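Local atomic coordinates of uncharacterized protein (Clostridium sporogenes, PDB entry 4Q0Y), a protein that is of unknown function but adopts a hot-dog, thioesterase-like fold. Residues Asp12-Asn17 / Asn24-Val29; Ser69-Pro74 / Leu90-Val95. All coordinates share one frame; numbering follows the deposited sequence.

Interaction 1 of 2, residues Asp12-Asn17 / Asn24-Val29; sequences DVFKFN and NDKIGV
The carbonyl oxygen of V13 is gripped by two successive amides of the facing strand: I27 N donates to V13 O over 2.8 Å and G28 N to the same V13 O over 3.1 Å. Two residues thus face one, a classic beta bulge, and the antiparallel register slips by one between V13 and F14. G28 has an almost fully extended backbone here, and its own carbonyl returns a bond, V13 N to G28 O at 2.8 Å. Beyond the bulge K15 N reaches D25 O, also at 2.8 Å, with the donor nearly along the C=O axis. On the face that carries D12, F14, K26 and V29, K26 has CG anti to the backbone N (chi1 -167°) and an extended chain that carries CB and CG past F14 CE2 before NZ reaches D12 OD1 at 2.9 Å in a salt bridge. NZ approaches OD1 from above the carboxylate plane, 65° out of it, while D12 OD2 is hydrogen-bonded to N75 ND2. K26 CB lies 3.8 Å from F14 CE2, and the F14 ring meets F22 edge-to-face. I27, the extra residue of the bulge, instead sends CD1 to within 3.5 Å of K15 CA. At the loop end of the hairpin a water accepts from both N17 ND2 and N24 N. The contact pairs strand 26-30, outermost in the sheet within this chain, with strand 4-15 as a beta hairpin. Backbone bonds carry most of its polar chemistry, and its one salt bridge, joining partly exposed D12 to exposed K26, is probably softened by solvent.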
ATOM      1  N   ASP B  12     -13.225  -1.562  13.265  1.00 12.80           N
ATOM      2  CA  ASP B  12     -14.473  -2.014  13.889  1.00 13.53           C
ATOM      3  C   ASP B  12     -15.524  -2.168  12.793  1.00 12.85           C
ATOM      4  O   ASP B  12     -15.633  -1.299  11.923  1.00 12.78           O
ATOM      5  CB  ASP B  12     -14.953  -1.051  14.953  1.00 15.05           C
ATOM      6  CG  ASP B  12     -14.010  -0.988  16.120  1.00 18.40           C
ATOM      7  OD1 ASP B  12     -13.797  -2.039  16.725  1.00 21.82           O
ATOM      8  OD2 ASP B  12     -13.500   0.098  16.442  1.00 22.14           O
ATOM      9  N   VAL B  13     -16.281  -3.266  12.849  1.00 12.35           N
ATOM     10  CA  VAL B  13     -17.237  -3.619  11.807  1.00 13.14           C
ATOM     11  C   VAL B  13     -18.635  -3.709  12.426  1.00 12.94           C
ATOM     12  O   VAL B  13     -18.841  -4.390  13.439  1.00 12.71           O
ATOM     13  CB  VAL B  13     -16.877  -4.942  11.119  1.00 13.31           C
ATOM     14  CG1 VAL B  13     -17.871  -5.267   9.993  1.00 15.41           C
ATOM     15  CG2 VAL B  13     -15.440  -4.887  10.596  1.00 14.13           C
ATOM     16  N   PHE B  14     -19.582  -3.040  11.785  1.00 13.96           N
ATOM     17  CA  PHE B  14     -20.972  -2.907  12.242  1.00 13.20           C
ATOM     18  C   PHE B  14     -21.940  -3.276  11.128  1.00 12.60           C
ATOM     19  O   PHE B  14     -21.592  -3.158   9.942  1.00 14.26           O
ATOM     20  CB  PHE B  14     -21.274  -1.474  12.673  1.00 12.84           C
ATOM     21  CG  PHE B  14     -20.368  -0.950  13.761  1.00 14.79           C
ATOM     22  CD1 PHE B  14     -19.096  -0.397  13.439  1.00 13.99           C
ATOM     23  CD2 PHE B  14     -20.768  -0.973  15.093  1.00 15.93           C
ATOM     24  CE1 PHE B  14     -18.257   0.102  14.425  1.00 15.96           C
ATOM     25  CE2 PHE B  14     -19.910  -0.473  16.082  1.00 15.67           C
ATOM     26  CZ  PHE B  14     -18.664   0.059  15.746  1.00 14.74           C
ATOM     27  N   LYS B  15     -23.152  -3.680  11.506  1.00 14.62           N
ATOM     28  CA  LYS B  15     -24.175  -4.047  10.545  1.00 15.80           C
ATOM     29  C   LYS B  15     -24.618  -2.823   9.757  1.00 14.67           C
ATOM     30  O   LYS B  15     -24.846  -1.767  10.331  1.00 16.50           O
ATOM     31  CB  LYS B  15     -25.370  -4.686  11.238  1.00 19.24           C
ATOM     32  CG  LYS B  15     -26.405  -5.242  10.297  1.00 23.03           C
ATOM     33  CD  LYS B  15     -27.394  -6.078  11.089  1.00 31.02           C
ATOM     34  CE  LYS B  15     -28.462  -6.635  10.206  1.00 36.76           C
ATOM     35  NZ  LYS B  15     -27.909  -7.470   9.107  1.00 37.92           N
ATOM     36  N   PHE B  16     -24.719  -2.964   8.439  1.00 15.38           N
ATOM     37  CA  PHE B  16     -25.156  -1.873   7.566  1.00 15.43           C
ATOM     38  C   PHE B  16     -26.670  -1.759   7.723  1.00 16.25           C
ATOM     39  O   PHE B  16     -27.411  -2.508   7.093  1.00 19.73           O
ATOM     40  CB  PHE B  16     -24.726  -2.174   6.116  1.00 16.50           C
ATOM     41  CG  PHE B  16     -24.695  -0.974   5.216  1.00 16.01           C
ATOM     42  CD1 PHE B  16     -25.835  -0.179   5.023  1.00 18.66           C
ATOM     43  CD2 PHE B  16     -23.545  -0.676   4.492  1.00 16.74           C
ATOM     44  CE1 PHE B  16     -25.799   0.915   4.166  1.00 17.47           C
ATOM     45  CE2 PHE B  16     -23.511   0.417   3.613  1.00 17.63           C
ATOM     46  CZ  PHE B  16     -24.629   1.215   3.479  1.00 17.70           C
ATOM     47  N   ASN B  17     -27.144  -0.844   8.574  1.00 14.61           N
ATOM     48  CA  ASN B  17     -28.598  -0.704   8.847  1.00 15.61           C
ATOM     49  C   ASN B  17     -29.166   0.682   8.511  1.00 16.23           C
ATOM     50  O   ASN B  17     -30.288   1.003   8.903  1.00 17.30           O
ATOM     51  CB  ASN B  17     -28.898  -1.083  10.313  1.00 17.38           C
ATOM     52  CG  ASN B  17     -28.226  -0.164  11.311  1.00 16.68           C
ATOM     53  OD1 ASN B  17     -27.573   0.813  10.945  1.00 17.38           O
ATOM     54  ND2 ASN B  17     -28.294  -0.531  12.575  1.00 17.30           N
ATOM     55  N   ASN B  24     -24.592   1.279  15.285  1.00 15.75           N
ATOM     56  CA  ASN B  24     -24.123   0.843  16.610  1.00 18.47           C
ATOM     57  C   ASN B  24     -24.378  -0.639  16.858  1.00 17.26           C
ATOM     58  O   ASN B  24     -24.287  -1.089  18.016  1.00 17.82           O
ATOM     59  CB  ASN B  24     -24.880   1.607  17.694  1.00 23.53           C
ATOM     60  CG  ASN B  24     -24.716   3.104  17.599  1.00 31.11           C
ATOM     61  OD1 ASN B  24     -25.691   3.822  17.718  1.00 47.06           O
ATOM     62  ND2 ASN B  24     -23.499   3.581  17.389  1.00 33.89           N
ATOM     63  N   ASP B  25     -24.683  -1.386  15.793  1.00 16.46           N
ATOM     64  CA  ASP B  25     -24.939  -2.846  15.872  1.00 16.58           C
ATOM     65  C   ASP B  25     -23.636  -3.556  15.487  1.00 14.66           C
ATOM     66  O   ASP B  25     -23.381  -3.838  14.324  1.00 15.17           O
ATOM     67  CB  ASP B  25     -26.083  -3.193  14.917  1.00 15.29           C
ATOM     68  CG  ASP B  25     -26.519  -4.629  14.995  1.00 18.16           C
ATOM     69  OD1 ASP B  25     -25.908  -5.440  15.714  1.00 18.25           O
ATOM     70  OD2 ASP B  25     -27.504  -4.950  14.317  1.00 20.24           O
ATOM     71  N   LYS B  26     -22.795  -3.818  16.487  1.00 15.52           N
ATOM     72  CA  LYS B  26     -21.420  -4.278  16.225  1.00 17.11           C
ATOM     73  C   LYS B  26     -21.391  -5.747  15.841  1.00 17.79           C
ATOM     74  O   LYS B  26     -22.044  -6.575  16.498  1.00 17.86           O
ATOM     75  CB  LYS B  26     -20.502  -4.024  17.422  1.00 19.63           C
ATOM     76  CG  LYS B  26     -19.012  -4.186  17.076  1.00 21.06           C
ATOM     77  CD  LYS B  26     -18.148  -3.472  18.080  1.00 26.83           C
ATOM     78  CE  LYS B  26     -16.684  -3.631  17.741  1.00 28.36           C
ATOM     79  NZ  LYS B  26     -15.897  -2.759  18.644  1.00 37.19           N
ATOM     80  N   ILE B  27     -20.633  -6.057  14.793  1.00 17.12           N
ATOM     81  CA  ILE B  27     -20.439  -7.428  14.283  1.00 20.45           C
ATOM     82  C   ILE B  27     -19.095  -7.993  14.711  1.00 24.77           C
ATOM     83  O   ILE B  27     -19.014  -9.153  15.111  1.00 26.95           O
ATOM     84  CB  ILE B  27     -20.594  -7.467  12.740  1.00 23.84           C
ATOM     85  CG1 ILE B  27     -22.068  -7.290  12.400  1.00 24.25           C
ATOM     86  CG2 ILE B  27     -20.066  -8.778  12.117  1.00 26.99           C
ATOM     87  CD1 ILE B  27     -22.342  -7.028  10.934  1.00 27.72           C
ATOM     88  N   GLY B  28     -18.037  -7.210  14.581  1.00 20.06           N
ATOM     89  CA  GLY B  28     -16.716  -7.702  14.931  1.00 17.85           C
ATOM     90  C   GLY B  28     -15.640  -6.670  14.709  1.00 16.94           C
ATOM     91  O   GLY B  28     -15.935  -5.480  14.510  1.00 13.52           O
ATOM     92  N   VAL B  29     -14.396  -7.135  14.724  0.50 16.92           N
ATOM     93  CA  VAL B  29     -13.244  -6.266  14.557  0.50 15.95           C
ATOM     94  C   VAL B  29     -12.189  -7.006  13.759  0.50 15.47           C
ATOM     95  O   VAL B  29     -12.017  -8.220  13.939  0.50 16.32           O
ATOM     96  CB  VAL B  29     -12.715  -5.748  15.893  0.50 15.64           C
ATOM     97  CG1 VAL B  29     -12.488  -6.902  16.855  0.50 16.77           C
ATOM     98  CG2 VAL B  29     -11.483  -4.866  15.692  0.50 16.25           C
TER
HETATM   99  O   HOH W   1     -27.540   1.496  14.804  1.00 18.69           O

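Interaction 2 of 2, residues Ser69-Pro74 / Leu90-Val95; sequences SYHIQP and LLYILV
S69 opens the pairing with a CA-H...O contact, S69 CA to I93 O at 3.4 Å, and in the conformer described its CB touches L94 CD2. Y70 follows as a hydrogen-bonded pair with I93: I93 N gives a nearly straight bond to Y70 O at 2.8 Å, and Y70 N answers to I93 O, in the carbonyl plane. Its CB touches I93 CG2, but the phenol ring leads away toward V13. H71 carries the aromatic part of the contact. Its imidazole and the Y92 ring form an offset stack, centroids 4.2 Å apart and planes at 27°, with Y92 CD1 3.2 Å above the centre of the imidazole. Both CG atoms stand anti to their carbonyl carbons (H71 chi1 -74°, Y92 chi1 -41°), which sends the two rings off the sheet side by side. The F16 ring meets H71 edge-to-face, H71 has weak bonds to S18 O and S23 N, and Y92 OH bonds S107 OG. I72 then pairs with L91 through two 2.9 Å bonds, I72 N to L91 O and L91 N to I72 O. On the face opposite the ring stack, I72 CG1 packs 3.8 Å from L91 CB and I72 CG2 touches I93 CG2, all three residues meeting F39 of helix 33-44. Q73 runs alongside L90, whose CD2 rests on its CG and OE1, while Q73 NE2 bonds N75. P74, lacking an amide hydrogen, adds CG against L91 CD1. In this hot-dog-like sheet the two faces therefore differ in chemistry: I72, L91 and I93 pack toward the helix, whereas the other face buries the H71-Y92 stack among aromatic neighbours.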
ATOM      1  N   SER B  69     -21.701  -5.792   2.920  1.00 15.41           N
ATOM      2  CA  SER B  69     -22.117  -4.418   3.243  0.50 15.65           C
ATOM      3  C   SER B  69     -21.923  -4.234   4.739  1.00 15.55           C
ATOM      4  O   SER B  69     -22.489  -4.976   5.535  1.00 15.98           O
ATOM      5  CB  SER B  69     -23.549  -4.069   2.836  0.50 15.98           C
ATOM      6  OG  SER B  69     -23.826  -4.514   1.536  0.50 16.38           O
ATOM      7  N   TYR B  70     -21.118  -3.246   5.090  1.00 13.15           N
ATOM      8  CA  TYR B  70     -20.819  -2.937   6.490  1.00 13.17           C
ATOM      9  C   TYR B  70     -20.671  -1.449   6.717  1.00 12.94           C
ATOM     10  O   TYR B  70     -20.423  -0.673   5.785  1.00 14.30           O
ATOM     11  CB  TYR B  70     -19.521  -3.606   6.898  1.00 12.70           C
ATOM     12  CG  TYR B  70     -19.527  -5.111   6.919  1.00 13.23           C
ATOM     13  CD1 TYR B  70     -20.372  -5.816   7.786  1.00 15.67           C
ATOM     14  CD2 TYR B  70     -18.623  -5.848   6.128  1.00 12.57           C
ATOM     15  CE1 TYR B  70     -20.370  -7.193   7.824  1.00 16.51           C
ATOM     16  CE2 TYR B  70     -18.597  -7.246   6.172  1.00 15.42           C
ATOM     17  CZ  TYR B  70     -19.484  -7.913   7.000  1.00 17.43           C
ATOM     18  OH  TYR B  70     -19.496  -9.287   7.070  1.00 17.88           O
ATOM     19  N   HIS B  71     -20.878  -1.042   7.974  1.00 10.38           N
ATOM     20  CA  HIS B  71     -20.404   0.243   8.458  1.00 10.96           C
ATOM     21  C   HIS B  71     -19.125  -0.089   9.175  1.00 11.25           C
ATOM     22  O   HIS B  71     -19.100  -1.021   9.962  1.00 13.99           O
ATOM     23  CB  HIS B  71     -21.413   0.883   9.393  1.00 11.20           C
ATOM     24  CG  HIS B  71     -22.606   1.438   8.684  1.00 12.04           C
ATOM     25  ND1 HIS B  71     -23.475   2.325   9.278  1.00 11.94           N
ATOM     26  CD2 HIS B  71     -23.076   1.240   7.432  1.00 11.40           C
ATOM     27  CE1 HIS B  71     -24.434   2.643   8.435  1.00 11.99           C
ATOM     28  NE2 HIS B  71     -24.210   2.015   7.302  1.00 13.40           N
ATOM     29  N   ILE B  72     -18.065   0.667   8.876  1.00 10.25           N
ATOM     30  CA  ILE B  72     -16.751   0.398   9.409  1.00 10.77           C
ATOM     31  C   ILE B  72     -16.088   1.645   9.966  1.00 10.93           C
ATOM     32  O   ILE B  72     -16.285   2.769   9.479  1.00 11.29           O
ATOM     33  CB  ILE B  72     -15.814  -0.281   8.367  1.00 12.03           C
ATOM     34  CG1 ILE B  72     -15.557   0.641   7.151  1.00 11.65           C
ATOM     35  CG2 ILE B  72     -16.409  -1.603   7.916  1.00 12.39           C
ATOM     36  CD1 ILE B  72     -14.505   0.107   6.195  1.00 14.17           C
ATOM     37  N   GLN B  73     -15.284   1.409  11.011  1.00 12.18           N
ATOM     38  CA  GLN B  73     -14.517   2.440  11.697  1.00 12.83           C
ATOM     39  C   GLN B  73     -13.064   1.991  11.702  1.00 12.02           C
ATOM     40  O   GLN B  73     -12.652   1.261  12.620  1.00 12.87           O
ATOM     41  CB  GLN B  73     -15.040   2.663  13.112  1.00 13.75           C
ATOM     42  CG  GLN B  73     -14.279   3.749  13.887  1.00 15.66           C
ATOM     43  CD  GLN B  73     -14.731   3.848  15.332  1.00 20.37           C
ATOM     44  OE1 GLN B  73     -15.934   3.781  15.640  1.00 22.77           O
ATOM     45  NE2 GLN B  73     -13.773   3.980  16.231  1.00 22.81           N
ATOM     46  N   PRO B  74     -12.285   2.411  10.688  1.00 12.39           N
ATOM     47  CA  PRO B  74     -10.845   2.187  10.747  1.00 12.55           C
ATOM     48  C   PRO B  74     -10.228   3.117  11.779  1.00 13.08           C
ATOM     49  O   PRO B  74     -10.504   4.333  11.763  1.00 14.42           O
ATOM     50  CB  PRO B  74     -10.355   2.537   9.329  1.00 13.47           C
ATOM     51  CG  PRO B  74     -11.389   3.430   8.776  1.00 16.39           C
ATOM     52  CD  PRO B  74     -12.694   2.963   9.375  1.00 12.95           C
ATOM     53  N   LEU B  90     -15.464   7.146   9.818  1.00 13.60           N
ATOM     54  CA  LEU B  90     -16.735   6.436   9.881  1.00 13.45           C
ATOM     55  C   LEU B  90     -17.183   6.290   8.425  1.00 13.07           C
ATOM     56  O   LEU B  90     -17.448   7.290   7.751  1.00 13.04           O
ATOM     57  CB  LEU B  90     -17.762   7.215  10.690  1.00 15.45           C
ATOM     58  CG  LEU B  90     -17.368   7.487  12.152  1.00 15.64           C
ATOM     59  CD1 LEU B  90     -18.430   8.315  12.832  1.00 19.77           C
ATOM     60  CD2 LEU B  90     -17.130   6.181  12.898  1.00 13.66           C
ATOM     61  N   LEU B  91     -17.187   5.050   7.939  1.00 12.21           N
ATOM     62  CA  LEU B  91     -17.459   4.753   6.538  1.00 12.61           C
ATOM     63  C   LEU B  91     -18.607   3.780   6.396  1.00 13.09           C
ATOM     64  O   LEU B  91     -18.807   2.913   7.236  1.00 11.83           O
ATOM     65  CB  LEU B  91     -16.229   4.157   5.877  1.00 12.77           C
ATOM     66  CG  LEU B  91     -14.888   4.874   6.066  1.00 14.07           C
ATOM     67  CD1 LEU B  91     -13.779   4.018   5.478  1.00 14.57           C
ATOM     68  CD2 LEU B  91     -14.931   6.237   5.408  1.00 15.43           C
ATOM     69  N   TYR B  92     -19.333   3.906   5.283  1.00 10.94           N
ATOM     70  CA  TYR B  92     -20.231   2.840   4.790  1.00 11.98           C
ATOM     71  C   TYR B  92     -19.489   2.187   3.641  1.00 13.08           C
ATOM     72  O   TYR B  92     -18.972   2.888   2.764  1.00 13.67           O
ATOM     73  CB  TYR B  92     -21.593   3.379   4.310  1.00 12.25           C
ATOM     74  CG  TYR B  92     -22.221   4.474   5.181  1.00 13.28           C
ATOM     75  CD1 TYR B  92     -22.155   4.432   6.594  1.00 13.62           C
ATOM     76  CD2 TYR B  92     -22.943   5.508   4.596  1.00 14.34           C
ATOM     77  CE1 TYR B  92     -22.729   5.426   7.377  1.00 14.52           C
ATOM     78  CE2 TYR B  92     -23.527   6.509   5.373  1.00 14.98           C
ATOM     79  CZ  TYR B  92     -23.411   6.464   6.760  1.00 14.84           C
ATOM     80  OH  TYR B  92     -23.995   7.432   7.534  1.00 15.99           O
ATOM     81  N   ILE B  93     -19.446   0.855   3.620  1.00 12.63           N
ATOM     82  CA  ILE B  93     -18.743   0.149   2.546  1.00 13.33           C
ATOM     83  C   ILE B  93     -19.660  -0.884   1.913  1.00 13.01           C
ATOM     84  O   ILE B  93     -20.362  -1.593   2.630  1.00 12.33           O
ATOM     85  CB  ILE B  93     -17.384  -0.423   3.027  1.00 16.09           C
ATOM     86  CG1 ILE B  93     -16.530  -0.840   1.842  1.00 17.62           C
ATOM     87  CG2 ILE B  93     -17.563  -1.581   4.005  1.00 16.61           C
ATOM     88  CD1 ILE B  93     -15.047  -0.845   2.145  1.00 19.64           C
ATOM     89  N   LEU B  94     -19.688  -0.885   0.570  1.00 13.92           N
ATOM     90  CA  LEU B  94     -20.495  -1.805  -0.229  1.00 13.83           C
ATOM     91  C   LEU B  94     -19.525  -2.499  -1.167  1.00 14.85           C
ATOM     92  O   LEU B  94     -18.951  -1.854  -2.045  1.00 13.39           O
ATOM     93  CB  LEU B  94     -21.539  -1.018  -1.000  1.00 14.38           C
ATOM     94  CG  LEU B  94     -22.535  -0.225  -0.171  1.00 16.55           C
ATOM     95  CD1 LEU B  94     -23.334   0.706  -1.084  1.00 19.00           C
ATOM     96  CD2 LEU B  94     -23.444  -1.153   0.614  1.00 17.94           C
ATOM     97  N   VAL B  95     -19.305  -3.795  -0.956  1.00 14.89           N
ATOM     98  CA  VAL B  95     -18.234  -4.539  -1.631  1.00 16.49           C
ATOM     99  C   VAL B  95     -18.806  -5.560  -2.608  1.00 17.16           C
ATOM    100  O   VAL B  95     -19.501  -6.491  -2.184  1.00 16.66           O
ATOM    101  CB  VAL B  95     -17.307  -5.281  -0.633  1.00 15.14           C
ATOM    102  CG1 VAL B  95     -16.178  -6.033  -1.349  1.00 14.65           C
ATOM    103  CG2 VAL B  95     -16.730  -4.325   0.396  1.00 14.62           C
TER

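Both contacts are antiparallel hairpin pairings in one sheet, strand 4-15 of interaction 1 lying beside strand 68-80 of interaction 2. Probable backbone hydrogen bonds stitch the seam, F14 N to H71 O at 2.8 Å and D12 O to Q73 N at 2.9 Å, with V13 packing on Y70. Interaction 1 is a surface contact, its centre about 12 Å from the centre of the chain; its pairing slips at a bulge, and a salt bridge and a water supplement the backbone bonds. Interaction 2 is buried, its centre about 5 Å from that of the chain, keeps an unbroken register and fills its faces with aliphatic and aromatic groups. F16, pointing away from 24-29, joins the two by turning its ring to H71.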